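Local atomic coordinates of CELL division protein FTSZ (Haloferax volcanii, PDB entry 4B46), a protein that controls archaeal cell shape as a tubulin-like, GTP-binding cytoskeletal protein and is essential for developing the rod-shaped cells that swim efficiently. Residues S178-G181 and G182-I186; G143-Y146 and T147-A151; E185-E188 and E189-N192. All blocks are in the same frame, centred on the assembly; numbering follows the deposited sequence.

Contacts 1 and 3 follow one another on the same helix, 179-198, sharing Glu185 and Ile186, with their centres about 10 Å apart; both touch the guanine of GDP. Contact 2 comes earlier in the chain, at the start of helix 144-160 in the GTPase domain, its centre about 20 Å from that of contact 1 and about 22 Å from that of contact 3. Residues of helix 179-198 thus line the guanine, Tyr183 in contact 1 and Asn187 with Ile190 in contact 3, whereas the start of helix 144-160 in contact 2 only borders the nucleotide.

Contact 1 (S178-G181 and G182-I186); sequences SVQG and GYDEI. With GDP (guanosine-5'-diphosphate), chain B.
Ser178 O accepts from Gly182 N at 2.9 Å, and this bond opens the first turn of helix 179-198. Ser178 is the N-cap of that helix: its OG turns back to take the amide hydrogen of Gly181, with OG and N 2.9 Å apart. Gly181 has no CB that would collide with this hydroxyl, while its own carbonyl receives only a weak bond from Glu185 N at 3.4 Å. One residue further round, Val179 O accepts from Tyr183 N and also sits over one face of the tyrosine ring, with CD2 of Tyr183 and Val179 O separated by 3.4 Å. Val179 holds CG1 anti to its N (chi1 164°), and the branch therefore runs alongside the ring, CG1 reaching Tyr183 CE2 at 3.4 Å. In tubulin-family proteins the helix equivalent to 179-198 starts beside the nucleotide. The other face of Tyr183 lies against the guanine, with GDP C5 3.5 Å above the ring plane and over its centre. The tyrosine hydroxyl continues past the base to the sugar, OH approaching GDP C2' to 3.4 Å, and Glu142 and Asn169 from neighbouring loops also touch this side chain. Gln180, bent at chi2, crosses Tyr183 at about a right angle, its amide plane 57° from the ring and NE2 at the ring edge. Its OE1 comes near the carboxylate of Asp184, obliquely, and also near NZ of Lys14, a residue of the GTP site. Asp184 itself folds its carboxylate back toward the start of the helix, placing its CG 3.5 Å from Gln180 O, the same carbonyl that accepts from Asp184 N.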
ATOM      1  N   SER A 178       4.258  13.091 -19.099  1.00 41.79           N
ATOM      2  CA  SER A 178       3.761  11.925 -19.796  1.00 37.94           C
ATOM      3  C   SER A 178       3.121  10.984 -18.779  1.00 39.54           C
ATOM      4  O   SER A 178       3.354  11.105 -17.571  1.00 38.94           O
ATOM      5  CB  SER A 178       4.908  11.214 -20.502  1.00 38.63           C
ATOM      6  OG  SER A 178       5.713  10.510 -19.567  1.00 38.64           O
ATOM      7  N   VAL A 179       2.315  10.052 -19.274  1.00 37.18           N
ATOM      8  CA  VAL A 179       1.674   9.062 -18.419  1.00 39.80           C
ATOM      9  C   VAL A 179       2.703   8.269 -17.628  1.00 34.53           C
ATOM     10  O   VAL A 179       2.601   8.148 -16.401  1.00 29.59           O
ATOM     11  CB  VAL A 179       0.824   8.073 -19.243  1.00 40.45           C
ATOM     12  CG1 VAL A 179       0.496   6.832 -18.418  1.00 32.96           C
ATOM     13  CG2 VAL A 179      -0.441   8.739 -19.755  1.00 40.86           C
ATOM     14  N   GLN A 180       3.698   7.744 -18.337  1.00 36.20           N
ATOM     15  CA  GLN A 180       4.686   6.868 -17.727  1.00 34.73           C
ATOM     16  C   GLN A 180       5.623   7.637 -16.801  1.00 36.49           C
ATOM     17  O   GLN A 180       6.012   7.131 -15.747  1.00 31.39           O
ATOM     18  CB  GLN A 180       5.481   6.133 -18.806  1.00 39.49           C
ATOM     19  CG  GLN A 180       6.309   4.972 -18.252  1.00 52.11           C
ATOM     20  CD  GLN A 180       5.470   4.017 -17.404  1.00 56.04           C
ATOM     21  OE1 GLN A 180       5.813   3.741 -16.253  1.00 61.81           O
ATOM     22  NE2 GLN A 180       4.361   3.518 -17.967  1.00 49.44           N
ATOM     23  N   GLY A 181       5.966   8.863 -17.193  1.00 36.87           N
ATOM     24  CA  GLY A 181       6.802   9.729 -16.377  1.00 34.80           C
ATOM     25  C   GLY A 181       6.105  10.055 -15.074  1.00 33.99           C
ATOM     26  O   GLY A 181       6.736  10.124 -14.018  1.00 34.61           O
ATOM     27  N   GLY A 182       4.791  10.243 -15.154  1.00 34.08           N
ATOM     28  CA  GLY A 182       3.976  10.499 -13.985  1.00 32.47           C
ATOM     29  C   GLY A 182       3.985   9.312 -13.040  1.00 33.42           C
ATOM     30  O   GLY A 182       4.119   9.482 -11.827  1.00 23.92           O
ATOM     31  N   TYR A 183       3.847   8.107 -13.596  1.00 30.62           N
ATOM     32  CA  TYR A 183       3.839   6.888 -12.785  1.00 25.21           C
ATOM     33  C   TYR A 183       5.168   6.663 -12.068  1.00 23.58           C
ATOM     34  O   TYR A 183       5.183   6.201 -10.929  1.00 22.49           O
ATOM     35  CB  TYR A 183       3.461   5.652 -13.616  1.00 25.35           C
ATOM     36  CG  TYR A 183       1.992   5.584 -13.990  1.00 26.66           C
ATOM     37  CD1 TYR A 183       1.012   6.014 -13.107  1.00 27.14           C
ATOM     38  CD2 TYR A 183       1.588   5.094 -15.228  1.00 26.46           C
ATOM     39  CE1 TYR A 183      -0.332   5.952 -13.439  1.00 24.81           C
ATOM     40  CE2 TYR A 183       0.245   5.024 -15.567  1.00 28.28           C
ATOM     41  CZ  TYR A 183      -0.707   5.465 -14.666  1.00 28.24           C
ATOM     42  OH  TYR A 183      -2.042   5.412 -14.990  1.00 32.01           O
ATOM     43  N   ASP A 184       6.278   6.992 -12.728  1.00 23.38           N
ATOM     44  CA  ASP A 184       7.595   6.855 -12.099  1.00 30.00           C
ATOM     45  C   ASP A 184       7.704   7.705 -10.839  1.00 30.53           C
ATOM     46  O   ASP A 184       8.248   7.265  -9.827  1.00 32.52           O
ATOM     47  CB  ASP A 184       8.719   7.249 -13.062  1.00 34.84           C
ATOM     48  CG  ASP A 184       8.937   6.226 -14.157  1.00 38.60           C
ATOM     49  OD1 ASP A 184       8.387   5.107 -14.048  1.00 40.16           O
ATOM     50  OD2 ASP A 184       9.652   6.550 -15.133  1.00 38.50           O
ATOM     51  N   GLU A 185       7.194   8.930 -10.901  1.00 22.99           N
ATOM     52  CA  GLU A 185       7.250   9.806  -9.741  1.00 24.14           C
ATOM     53  C   GLU A 185       6.233   9.378  -8.707  1.00 23.07           C
ATOM     54  O   GLU A 185       6.532   9.368  -7.515  1.00 22.98           O
ATOM     55  CB  GLU A 185       7.074  11.274 -10.148  1.00 29.47           C
ATOM     56  CG  GLU A 185       8.185  11.736 -11.068  1.00 40.60           C
ATOM     57  CD  GLU A 185       7.967  13.129 -11.628  1.00 57.62           C
ATOM     58  OE1 GLU A 185       6.953  13.772 -11.279  1.00 63.71           O
ATOM     59  OE2 GLU A 185       8.815  13.577 -12.424  1.00 60.28           O
ATOM     60  N   ILE A 186       5.043   8.987  -9.157  1.00 21.60           N
ATOM     61  CA  ILE A 186       4.033   8.479  -8.225  1.00 18.13           C
ATOM     62  C   ILE A 186       4.516   7.233  -7.479  1.00 23.32           C
ATOM     63  O   ILE A 186       4.343   7.119  -6.257  1.00 19.14           O
ATOM     64  CB  ILE A 186       2.696   8.194  -8.923  1.00 20.47           C
ATOM     65  CG1 ILE A 186       2.036   9.510  -9.353  1.00 26.30           C
ATOM     66  CG2 ILE A 186       1.766   7.404  -7.999  1.00 18.52           C
ATOM     67  CD1 ILE A 186       0.876   9.341 -10.338  1.00 25.71           C
TER
HETATM   68  PB  GDP B1368      -3.570  -4.624 -15.174  1.00 19.24           P
HETATM   69  O1B GDP B1368      -4.602  -5.163 -16.123  1.00 17.26           O
HETATM   70  O2B GDP B1368      -2.179  -5.125 -15.491  1.00 17.24           O
HETATM   71  O3B GDP B1368      -3.985  -4.993 -13.774  1.00 16.32           O
HETATM   72  O3A GDP B1368      -3.640  -3.040 -15.385  1.00 18.80           O
HETATM   73  PA  GDP B1368      -2.481  -2.022 -14.963  1.00 18.22           P
HETATM   74  O1A GDP B1368      -1.801  -2.439 -13.704  1.00 17.92           O
HETATM   75  O2A GDP B1368      -1.530  -1.830 -16.111  1.00 15.31           O
HETATM   76  O5' GDP B1368      -3.345  -0.673 -14.759  1.00 17.34           O
HETATM   77  C5' GDP B1368      -4.345  -0.676 -13.738  1.00 15.23           C
HETATM   78  C4' GDP B1368      -4.440   0.708 -13.124  1.00 16.55           C
HETATM   79  O4' GDP B1368      -3.261   0.993 -12.391  1.00 16.17           O
HETATM   80  C3' GDP B1368      -4.469   1.799 -14.176  1.00 15.26           C
HETATM   81  O3' GDP B1368      -5.826   2.031 -14.529  1.00 23.00           O
HETATM   82  C2' GDP B1368      -3.831   2.999 -13.493  1.00 18.14           C
HETATM   83  O2' GDP B1368      -4.780   3.665 -12.658  1.00 16.77           O
HETATM   84  C1' GDP B1368      -2.882   2.383 -12.511  1.00 19.09           C
HETATM   85  N9  GDP B1368      -1.472   2.285 -12.909  1.00 15.59           N
HETATM   86  C8  GDP B1368      -0.967   1.695 -14.012  1.00 19.04           C
HETATM   87  N7  GDP B1368       0.393   1.728 -13.984  1.00 22.24           N
HETATM   88  C5  GDP B1368       0.758   2.319 -12.819  1.00 22.37           C
HETATM   89  C6  GDP B1368       2.022   2.656 -12.131  1.00 20.25           C
HETATM   90  O6  GDP B1368       3.142   2.395 -12.644  1.00 18.50           O
HETATM   91  N1  GDP B1368       1.930   3.264 -10.941  1.00 18.24           N
HETATM   92  C2  GDP B1368       0.759   3.570 -10.355  1.00 18.79           C
HETATM   93  N2  GDP B1368       0.773   4.197  -9.155  1.00 19.67           N
HETATM   94  N3  GDP B1368      -0.436   3.283 -10.918  1.00 20.38           N
HETATM   95  C4  GDP B1368      -0.483   2.669 -12.118  1.00 20.12           C

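Contact 2 (G143-Y146 and T147-A151); sequences GGIY and TLNAA
Ile145 extends CG1 opposite its backbone nitrogen (chi1 -171°), whereas Asn149 swings CG back beside its own nitrogen (chi1 -76°), and the two side chains converge one turn apart on the helix. Ile145 CG1 comes within 4.2 Å of Asn149 ND2, and Asn149 CG lies 3.3 Å from Ile145 O, the carbonyl that also accepts from Asn149 N. The other Ile145 branch goes elsewhere: CG2 stands 3.4 Å above the plane of the Tyr146 ring, over its centre, in a CH-pi contact. The edge of that ring meets the CA of Gly143 in plane, so a CB on Gly143 would be crowded by Tyr146 CE2. Gly143 is the N-cap residue, and its backbone angles call for glycine in any case. A water joins the cap to the first turn, accepting from Gly143 N at 2.9 Å and lying 3.0 Å from Thr147 OG1. The direct backbone link between the same residues, Thr147 N to Gly143 O, is weak at 3.3 Å. Firmer bonds follow from the next residue on, among them Leu148 N to Gly144 O at 2.9 Å. The helix begun in this way, 144-160, is the middle of a beta-alpha-beta unit between strands 131-137 and 163-168 of the Rossmann-like GTPase domain. Its start borders the nucleotide, for the Tyr146 side chain comes within about 4 Å of GDP. Leu148 faces away from that site and packs on Val361 and Ala365 of helix 353-366. The buried amide of Asn149 uses ND2 to bind two loop carbonyls, Ala70 O and Gly108 O. A leucine in its place would probably leave both of those oxygens without their donor, severing the hydrogen bonds between this helix and two separate loops. Ala150 rests nearby on Leu107 and Pro138.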
ATOM      1  N   GLY A 143     -10.700   7.361 -17.678  1.00 18.70           N
ATOM      2  CA  GLY A 143     -11.893   6.978 -18.417  1.00 19.83           C
ATOM      3  C   GLY A 143     -12.870   6.249 -17.516  1.00 21.00           C
ATOM      4  O   GLY A 143     -12.474   5.643 -16.526  1.00 17.51           O
ATOM      5  N   GLY A 144     -14.152   6.322 -17.846  1.00 21.43           N
ATOM      6  CA  GLY A 144     -15.179   5.712 -17.019  1.00 21.10           C
ATOM      7  C   GLY A 144     -15.022   4.221 -16.763  1.00 21.30           C
ATOM      8  O   GLY A 144     -15.360   3.738 -15.683  1.00 19.42           O
ATOM      9  N   ILE A 145     -14.510   3.473 -17.734  1.00 21.07           N
ATOM     10  CA  ILE A 145     -14.349   2.034 -17.510  1.00 20.24           C
ATOM     11  C   ILE A 145     -13.340   1.747 -16.388  1.00 18.32           C
ATOM     12  O   ILE A 145     -13.502   0.804 -15.623  1.00 17.37           O
ATOM     13  CB  ILE A 145     -13.975   1.261 -18.792  1.00 27.00           C
ATOM     14  CG1 ILE A 145     -14.051  -0.249 -18.532  1.00 33.15           C
ATOM     15  CG2 ILE A 145     -12.599   1.645 -19.279  1.00 24.71           C
ATOM     16  CD1 ILE A 145     -15.474  -0.752 -18.296  1.00 35.49           C
ATOM     17  N   TYR A 146     -12.308   2.573 -16.273  1.00 19.42           N
ATOM     18  CA  TYR A 146     -11.312   2.364 -15.228  1.00 18.06           C
ATOM     19  C   TYR A 146     -11.868   2.702 -13.859  1.00 17.79           C
ATOM     20  O   TYR A 146     -11.587   2.011 -12.890  1.00 14.28           O
ATOM     21  CB  TYR A 146     -10.021   3.117 -15.561  1.00 17.61           C
ATOM     22  CG  TYR A 146      -9.637   2.825 -16.996  1.00 17.51           C
ATOM     23  CD1 TYR A 146      -9.050   1.603 -17.350  1.00 18.74           C
ATOM     24  CD2 TYR A 146      -9.933   3.729 -18.004  1.00 18.46           C
ATOM     25  CE1 TYR A 146      -8.735   1.314 -18.689  1.00 18.59           C
ATOM     26  CE2 TYR A 146      -9.627   3.450 -19.333  1.00 18.97           C
ATOM     27  CZ  TYR A 146      -9.029   2.250 -19.667  1.00 24.33           C
ATOM     28  OH  TYR A 146      -8.739   2.009 -20.990  1.00 28.43           O
ATOM     29  N   THR A 147     -12.694   3.741 -13.792  1.00 18.10           N
ATOM     30  CA  THR A 147     -13.372   4.091 -12.550  1.00 17.31           C
ATOM     31  C   THR A 147     -14.319   2.966 -12.113  1.00 19.26           C
ATOM     32  O   THR A 147     -14.353   2.591 -10.938  1.00 17.17           O
ATOM     33  CB  THR A 147     -14.163   5.398 -12.717  1.00 19.38           C
ATOM     34  OG1 THR A 147     -13.283   6.405 -13.224  1.00 22.40           O
ATOM     35  CG2 THR A 147     -14.739   5.854 -11.391  1.00 21.02           C
ATOM     36  N   LEU A 148     -15.085   2.439 -13.068  1.00 16.29           N
ATOM     37  CA  LEU A 148     -15.998   1.324 -12.806  1.00 21.19           C
ATOM     38  C   LEU A 148     -15.257   0.069 -12.342  1.00 18.53           C
ATOM     39  O   LEU A 148     -15.675  -0.576 -11.378  1.00 17.72           O
ATOM     40  CB  LEU A 148     -16.848   1.007 -14.041  1.00 17.38           C
ATOM     41  CG  LEU A 148     -17.863  -0.142 -13.948  1.00 24.00           C
ATOM     42  CD1 LEU A 148     -18.826   0.035 -12.781  1.00 19.40           C
ATOM     43  CD2 LEU A 148     -18.646  -0.296 -15.264  1.00 27.23           C
ATOM     44  N   ASN A 149     -14.177  -0.291 -13.031  1.00 15.12           N
ATOM     45  CA  ASN A 149     -13.368  -1.428 -12.590  1.00 14.54           C
ATOM     46  C   ASN A 149     -12.896  -1.251 -11.161  1.00 18.73           C
ATOM     47  O   ASN A 149     -12.920  -2.196 -10.377  1.00 15.58           O
ATOM     48  CB  ASN A 149     -12.155  -1.643 -13.488  1.00 14.32           C
ATOM     49  CG  ASN A 149     -12.522  -2.278 -14.817  1.00 25.09           C
ATOM     50  OD1 ASN A 149     -13.616  -2.806 -14.982  1.00 20.97           O
ATOM     51  ND2 ASN A 149     -11.601  -2.233 -15.765  1.00 15.13           N
ATOM     52  N   ALA A 150     -12.482  -0.032 -10.816  1.00 18.81           N
ATOM     53  CA  ALA A 150     -11.925   0.221  -9.494  1.00 16.68           C
ATOM     54  C   ALA A 150     -12.999   0.082  -8.432  1.00 19.73           C
ATOM     55  O   ALA A 150     -12.768  -0.498  -7.363  1.00 21.06           O
ATOM     56  CB  ALA A 150     -11.293   1.601  -9.434  1.00 14.33           C
ATOM     57  N   ALA A 151     -14.171   0.619  -8.740  1.00 14.53           N
ATOM     58  CA  ALA A 151     -15.326   0.540  -7.858  1.00 17.75           C
ATOM     59  C   ALA A 151     -15.666  -0.923  -7.547  1.00 23.71           C
ATOM     60  O   ALA A 151     -15.815  -1.299  -6.387  1.00 21.29           O
ATOM     61  CB  ALA A 151     -16.523   1.246  -8.500  1.00 17.10           C
TER
HETATM   62  O   HOH W   1     -10.858   7.384 -14.783  1.00 23.56           O

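Contact 3 (E185-E188 and E189-N192). With GDP (guanosine-5'-diphosphate), chain B.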
ATOM      1  N   GLU A 185       7.194   8.930 -10.901  1.00 22.99           N
ATOM      2  CA  GLU A 185       7.250   9.806  -9.741  1.00 24.14           C
ATOM      3  C   GLU A 185       6.233   9.378  -8.707  1.00 23.07           C
ATOM      4  O   GLU A 185       6.532   9.368  -7.515  1.00 22.98           O
ATOM      5  CB  GLU A 185       7.074  11.274 -10.148  1.00 29.47           C
ATOM      6  CG  GLU A 185       8.185  11.736 -11.068  1.00 40.60           C
ATOM      7  CD  GLU A 185       7.967  13.129 -11.628  1.00 57.62           C
ATOM      8  OE1 GLU A 185       6.953  13.772 -11.279  1.00 63.71           O
ATOM      9  OE2 GLU A 185       8.815  13.577 -12.424  1.00 60.28           O
ATOM     10  N   ILE A 186       5.043   8.987  -9.157  1.00 21.60           N
ATOM     11  CA  ILE A 186       4.033   8.479  -8.225  1.00 18.13           C
ATOM     12  C   ILE A 186       4.516   7.233  -7.479  1.00 23.32           C
ATOM     13  O   ILE A 186       4.343   7.119  -6.257  1.00 19.14           O
ATOM     14  CB  ILE A 186       2.696   8.194  -8.923  1.00 20.47           C
ATOM     15  CG1 ILE A 186       2.036   9.510  -9.353  1.00 26.30           C
ATOM     16  CG2 ILE A 186       1.766   7.404  -7.999  1.00 18.52           C
ATOM     17  CD1 ILE A 186       0.876   9.341 -10.338  1.00 25.71           C
ATOM     18  N   ASN A 187       5.146   6.313  -8.202  1.00 16.54           N
ATOM     19  CA  ASN A 187       5.658   5.100  -7.561  1.00 15.01           C
ATOM     20  C   ASN A 187       6.730   5.389  -6.507  1.00 16.73           C
ATOM     21  O   ASN A 187       6.822   4.676  -5.517  1.00 19.42           O
ATOM     22  CB  ASN A 187       6.177   4.095  -8.600  1.00 17.59           C
ATOM     23  CG  ASN A 187       5.074   3.563  -9.499  1.00 22.21           C
ATOM     24  OD1 ASN A 187       3.891   3.747  -9.219  1.00 17.99           O
ATOM     25  ND2 ASN A 187       5.458   2.883 -10.578  1.00 17.52           N
ATOM     26  N   GLU A 188       7.534   6.428  -6.727  1.00 16.78           N
ATOM     27  CA  GLU A 188       8.501   6.884  -5.724  1.00 21.97           C
ATOM     28  C   GLU A 188       7.792   7.389  -4.474  1.00 20.70           C
ATOM     29  O   GLU A 188       8.197   7.092  -3.353  1.00 19.73           O
ATOM     30  CB  GLU A 188       9.361   8.016  -6.282  1.00 31.17           C
ATOM     31  CG  GLU A 188      10.451   7.582  -7.234  1.00 53.29           C
ATOM     32  CD  GLU A 188      11.741   7.218  -6.518  1.00 67.52           C
ATOM     33  OE1 GLU A 188      11.725   7.105  -5.271  1.00 71.31           O
ATOM     34  OE2 GLU A 188      12.773   7.046  -7.203  1.00 71.30           O
ATOM     35  N   GLU A 189       6.731   8.162  -4.684  1.00 23.41           N
ATOM     36  CA  GLU A 189       5.926   8.688  -3.586  1.00 22.28           C
ATOM     37  C   GLU A 189       5.275   7.564  -2.788  1.00 21.11           C
ATOM     38  O   GLU A 189       5.208   7.612  -1.556  1.00 18.54           O
ATOM     39  CB  GLU A 189       4.871   9.662  -4.124  1.00 17.05           C
ATOM     40  CG  GLU A 189       5.501  10.927  -4.734  1.00 18.72           C
ATOM     41  CD  GLU A 189       4.505  11.813  -5.456  1.00 28.09           C
ATOM     42  OE1 GLU A 189       3.671  11.299  -6.226  1.00 32.14           O
ATOM     43  OE2 GLU A 189       4.562  13.039  -5.253  1.00 32.01           O
ATOM     44  N   ILE A 190       4.793   6.549  -3.495  1.00 16.34           N
ATOM     45  CA  ILE A 190       4.166   5.407  -2.848  1.00 12.81           C
ATOM     46  C   ILE A 190       5.181   4.688  -1.964  1.00 17.90           C
ATOM     47  O   ILE A 190       4.941   4.449  -0.777  1.00 18.13           O
ATOM     48  CB  ILE A 190       3.593   4.429  -3.895  1.00 17.46           C
ATOM     49  CG1 ILE A 190       2.361   5.046  -4.582  1.00 17.82           C
ATOM     50  CG2 ILE A 190       3.286   3.084  -3.263  1.00 14.11           C
ATOM     51  CD1 ILE A 190       1.811   4.224  -5.759  1.00 16.53           C
ATOM     52  N   VAL A 191       6.337   4.375  -2.537  1.00 18.31           N
ATOM     53  CA  VAL A 191       7.336   3.597  -1.819  1.00 17.40           C
ATOM     54  C   VAL A 191       7.978   4.366  -0.642  1.00 23.18           C
ATOM     55  O   VAL A 191       8.267   3.779   0.391  1.00 26.33           O
ATOM     56  CB  VAL A 191       8.396   3.044  -2.801  1.00 22.65           C
ATOM     57  CG1 VAL A 191       9.460   2.336  -2.066  1.00 26.77           C
ATOM     58  CG2 VAL A 191       7.742   2.070  -3.790  1.00 19.45           C
ATOM     59  N   ASN A 192       8.186   5.672  -0.790  1.00 22.91           N
ATOM     60  CA  ASN A 192       8.752   6.468   0.301  1.00 24.00           C
ATOM     61  C   ASN A 192       7.843   6.492   1.518  1.00 18.76           C
ATOM     62  O   ASN A 192       8.302   6.526   2.651  1.00 22.55           O
ATOM     63  CB  ASN A 192       9.020   7.906  -0.149  1.00 22.88           C
ATOM     64  CG  ASN A 192      10.262   8.026  -1.006  1.00 35.27           C
ATOM     65  OD1 ASN A 192      11.209   7.255  -0.858  1.00 38.80           O
ATOM     66  ND2 ASN A 192      10.270   9.006  -1.909  1.00 38.91           N
TER
HETATM   67  PB  GDP B1368      -3.570  -4.624 -15.174  1.00 19.24           P
HETATM   68  O1B GDP B1368      -4.602  -5.163 -16.123  1.00 17.26           O
HETATM   69  O2B GDP B1368      -2.179  -5.125 -15.491  1.00 17.24           O
HETATM   70  O3B GDP B1368      -3.985  -4.993 -13.774  1.00 16.32           O
HETATM   71  O3A GDP B1368      -3.640  -3.040 -15.385  1.00 18.80           O
HETATM   72  PA  GDP B1368      -2.481  -2.022 -14.963  1.00 18.22           P
HETATM   73  O1A GDP B1368      -1.801  -2.439 -13.704  1.00 17.92           O
HETATM   74  O2A GDP B1368      -1.530  -1.830 -16.111  1.00 15.31           O
HETATM   75  O5' GDP B1368      -3.345  -0.673 -14.759  1.00 17.34           O
HETATM   76  C5' GDP B1368      -4.345  -0.676 -13.738  1.00 15.23           C
HETATM   77  C4' GDP B1368      -4.440   0.708 -13.124  1.00 16.55           C
HETATM   78  O4' GDP B1368      -3.261   0.993 -12.391  1.00 16.17           O
HETATM   79  C3' GDP B1368      -4.469   1.799 -14.176  1.00 15.26           C
HETATM   80  O3' GDP B1368      -5.826   2.031 -14.529  1.00 23.00           O
HETATM   81  C2' GDP B1368      -3.831   2.999 -13.493  1.00 18.14           C
HETATM   82  O2' GDP B1368      -4.780   3.665 -12.658  1.00 16.77           O
HETATM   83  C1' GDP B1368      -2.882   2.383 -12.511  1.00 19.09           C
HETATM   84  N9  GDP B1368      -1.472   2.285 -12.909  1.00 15.59           N
HETATM   85  C8  GDP B1368      -0.967   1.695 -14.012  1.00 19.04           C
HETATM   86  N7  GDP B1368       0.393   1.728 -13.984  1.00 22.24           N
HETATM   87  C5  GDP B1368       0.758   2.319 -12.819  1.00 22.37           C
HETATM   88  C6  GDP B1368       2.022   2.656 -12.131  1.00 20.25           C
HETATM   89  O6  GDP B1368       3.142   2.395 -12.644  1.00 18.50           O
HETATM   90  N1  GDP B1368       1.930   3.264 -10.941  1.00 18.24           N
HETATM   91  C2  GDP B1368       0.759   3.570 -10.355  1.00 18.79           C
HETATM   92  N2  GDP B1368       0.773   4.197  -9.155  1.00 19.67           N
HETATM   93  N3  GDP B1368      -0.436   3.283 -10.918  1.00 20.38           N
HETATM   94  C4  GDP B1368      -0.483   2.669 -12.118  1.00 20.12           C
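Four successive i to i+4 backbone bonds carry the helix from 185-188 into 189-192, that from Ile190 N to Ile186 O being 2.9 Å long. Ile186 and Ile190, one turn apart, touch through CG2 and CD1 at 3.9 Å. These same two methyl groups approach the base: GDP N2 is 3.6 Å from Ile186 CG2 and equally far from Ile190 CD1. Asn187 supplies the polar grip. With CG beside its backbone nitrogen (chi1 -65°), its amide faces the base: OD1 accepts from GDP N1 at 2.7 Å and, weakly, from GDP N2 at 3.2 Å, while ND2 donates to GDP O6 at 3.1 Å. This is part of helix 179-198, the counterpart of the long helix between the two domains in tubulin and FtsZ, and Val191 packs it on Phe19 and Tyr22 of helix 9-26. On another side, Glu189 extends its carboxylate past Ile186, OE1 lying 3.5 Å from Ile186 CA, and forms a salt bridge with Lys174. Asn192 curls back over Glu188 O. In its present orientation the Asn187 amide complements the N1-H and O6 of guanine; adenine, with an acceptor at N1 and a donor at position 6, would probably need it turned over.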